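Local coordinates for protein putative gamma-hydroxymuconic semialdehyde dehydrogenase (Pseudomonas, PDB 4GO3) that probably oxidises an aldehyde, thought to be gamma-hydroxymuconic semialdehyde, with an NAD(+) cofactor, as a member of the aldehyde dehydrogenase family, at residues 323-329 with 361-365. The protein carries 2 engineered substitutions. Sequence-based numbering, arbitrary orientation.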
loop_
_atom_site.group_PDB
_atom_site.type_symbol
_atom_site.label_atom_id
_atom_site.label_comp_id
_atom_site.label_asym_id
_atom_site.label_seq_id
_atom_site.Cartn_x
_atom_site.Cartn_y
_atom_site.Cartn_z
ATOM N N LEU A 323 -33.346 2.532 4.942
ATOM C CA LEU A 323 -31.927 2.794 5.113
ATOM C C LEU A 323 -31.656 2.293 6.504
ATOM O O LEU A 323 -32.579 2.199 7.300
ATOM C CB LEU A 323 -31.613 4.281 5.001
ATOM C CG LEU A 323 -32.090 4.929 3.714
ATOM C CD1 LEU A 323 -31.300 6.184 3.445
ATOM C CD2 LEU A 323 -31.911 3.942 2.582
ATOM N N THR A 324 -30.408 1.960 6.815
ATOM C CA THR A 324 -30.158 1.258 8.066
ATOM C C THR A 324 -30.031 2.186 9.289
ATOM O O THR A 324 -30.171 1.742 10.425
ATOM C CB THR A 324 -28.968 0.293 7.956
ATOM O OG1 THR A 324 -27.838 0.845 8.631
ATOM C CG2 THR A 324 -28.638 0.039 6.518
ATOM N N SER A 325 -29.796 3.468 9.058
ATOM C CA SER A 325 -29.780 4.421 10.171
ATOM C C SER A 325 -30.667 5.638 9.925
ATOM O O SER A 325 -30.832 6.095 8.795
ATOM C CB SER A 325 -28.357 4.879 10.508
ATOM O OG SER A 325 -28.023 6.043 9.774
ATOM N N ALA A 326 -31.233 6.160 11.004
ATOM C CA ALA A 326 -32.049 7.366 10.942
ATOM C C ALA A 326 -31.241 8.535 10.394
ATOM O O ALA A 326 -31.727 9.313 9.581
ATOM C CB ALA A 326 -32.584 7.696 12.296
ATOM N N LEU A 327 -30.016 8.675 10.849
ATOM C CA LEU A 327 -29.140 9.674 10.286
ATOM C C LEU A 327 -28.973 9.509 8.761
ATOM O O LEU A 327 -29.144 10.466 8.034
ATOM C CB LEU A 327 -27.798 9.663 11.011
ATOM C CG LEU A 327 -27.117 10.977 11.378
ATOM C CD1 LEU A 327 -25.707 10.950 10.849
ATOM C CD2 LEU A 327 -27.860 12.174 10.836
ATOM N N ARG A 328 -28.625 8.323 8.296
ATOM C CA ARG A 328 -28.531 8.120 6.869
ATOM C C ARG A 328 -29.793 8.669 6.245
ATOM O O ARG A 328 -29.740 9.502 5.356
ATOM C CB ARG A 328 -28.385 6.643 6.540
ATOM C CG ARG A 328 -27.727 6.388 5.217
ATOM C CD ARG A 328 -27.321 7.674 4.603
ATOM N NE ARG A 328 -25.903 7.696 4.331
ATOM C CZ ARG A 328 -25.008 8.262 5.120
ATOM N NH1 ARG A 328 -25.400 8.854 6.232
ATOM N NH2 ARG A 328 -23.721 8.239 4.796
ATOM N N ARG A 329 -30.937 8.216 6.719
ATOM C CA ARG A 329 -32.187 8.682 6.187
ATOM C C ARG A 329 -32.198 10.190 6.072
ATOM O O ARG A 329 -32.593 10.741 5.066
ATOM C CB ARG A 329 -33.321 8.219 7.072
ATOM C CG ARG A 329 -34.657 8.512 6.500
ATOM C CD ARG A 329 -35.253 9.702 7.180
ATOM N NE ARG A 329 -35.223 9.593 8.631
ATOM C CZ ARG A 329 -36.100 8.898 9.338
ATOM N NH1 ARG A 329 -37.069 8.243 8.723
ATOM N NH2 ARG A 329 -36.008 8.849 10.655
ATOM N N GLY A 361 -39.824 3.594 10.689
ATOM C CA GLY A 361 -38.590 3.156 10.083
ATOM C C GLY A 361 -37.931 4.239 9.264
ATOM O O GLY A 361 -38.516 5.284 9.012
ATOM N N PHE A 362 -36.697 3.979 8.849
ATOM C CA PHE A 362 -35.909 4.972 8.141
ATOM C C PHE A 362 -36.028 4.734 6.671
ATOM O O PHE A 362 -35.017 4.607 5.976
ATOM C CB PHE A 362 -34.443 4.879 8.544
ATOM C CG PHE A 362 -34.241 4.578 9.990
ATOM C CD1 PHE A 362 -34.909 5.311 10.960
ATOM C CD2 PHE A 362 -33.378 3.566 10.384
ATOM C CE1 PHE A 362 -34.723 5.036 12.297
ATOM C CE2 PHE A 362 -33.182 3.284 11.712
ATOM C CZ PHE A 362 -33.853 4.017 12.675
ATOM N N TYR A 363 -37.264 4.645 6.196
ATOM C CA TYR A 363 -37.508 4.360 4.786
ATOM C C TYR A 363 -37.355 5.608 3.906
ATOM O O TYR A 363 -37.618 6.719 4.341
ATOM C CB TYR A 363 -38.889 3.731 4.605
ATOM C CG TYR A 363 -39.020 2.355 5.192
ATOM C CD1 TYR A 363 -38.814 1.215 4.414
ATOM C CD2 TYR A 363 -39.355 2.187 6.522
ATOM C CE1 TYR A 363 -38.947 -0.051 4.957
ATOM C CE2 TYR A 363 -39.486 0.933 7.073
ATOM C CZ TYR A 363 -39.283 -0.179 6.292
ATOM O OH TYR A 363 -39.403 -1.425 6.847
ATOM N N VAL A 364 -36.916 5.411 2.672
ATOM C CA VAL A 364 -36.898 6.477 1.692
ATOM C C VAL A 364 -37.314 5.858 0.385
ATOM O O VAL A 364 -36.876 4.766 0.046
ATOM C CB VAL A 364 -35.511 7.112 1.549
ATOM C CG1 VAL A 364 -35.495 8.131 0.423
ATOM C CG2 VAL A 364 -35.079 7.742 2.855
ATOM N N GLU A 365 -38.163 6.542 -0.357
ATOM C CA GLU A 365 -38.662 5.994 -1.600
ATOM C C GLU A 365 -37.595 5.920 -2.663
ATOM O O GLU A 365 -36.806 6.840 -2.817
ATOM C CB GLU A 365 -39.803 6.844 -2.100
ATOM C CG GLU A 365 -40.902 6.992 -1.109
ATOM C CD GLU A 365 -42.192 7.365 -1.753
ATOM O OE1 GLU A 365 -42.181 8.189 -2.675
ATOM O OE2 GLU A 365 -43.220 6.822 -1.337
#
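Phe362 lays one face of its ring against the first turn of helix 326-341. Ala326 N sits 3.3 Å above the ring plane, over its centre, and Ala326 CB makes a CH-pi contact 3.8 Å from the centroid, while Leu323 O lies in plane at the ring's edge. With CG anti to its own carbonyl carbon (chi1 -38°), the ring is set against the backbone of Ser325 and Ala326, where Ser325 is N-cap and its OG accepts from Arg328 N at 2.8 Å. Phe362 is also the centre of an inverse gamma turn, in the loop leading to strand 367-370, and its O accepts from Leu323 N at 2.9 Å, the donor standing above the carbonyl plane. Bends at chi2 and chi3 bring the Arg329 guanidinium back to Phe362, whose CD1 lies over one of its faces, 3.7 Å from NH2, the two planes 85° apart; NH1 gives Gly361 O a weak hydrogen bond of 3.3 Å. Val364 CG2 packs on Arg329 CG at 3.7 Å and on Leu323 CD1. Cutting Phe362 back to an alanine would probably leave the Ala326 methyl and one guanidinium face without their aromatic partner, opening a gap beside the helix start. The first helical turn carries Arg328, an NAD(+)-binding residue, and Thr324 touches Trp148, another.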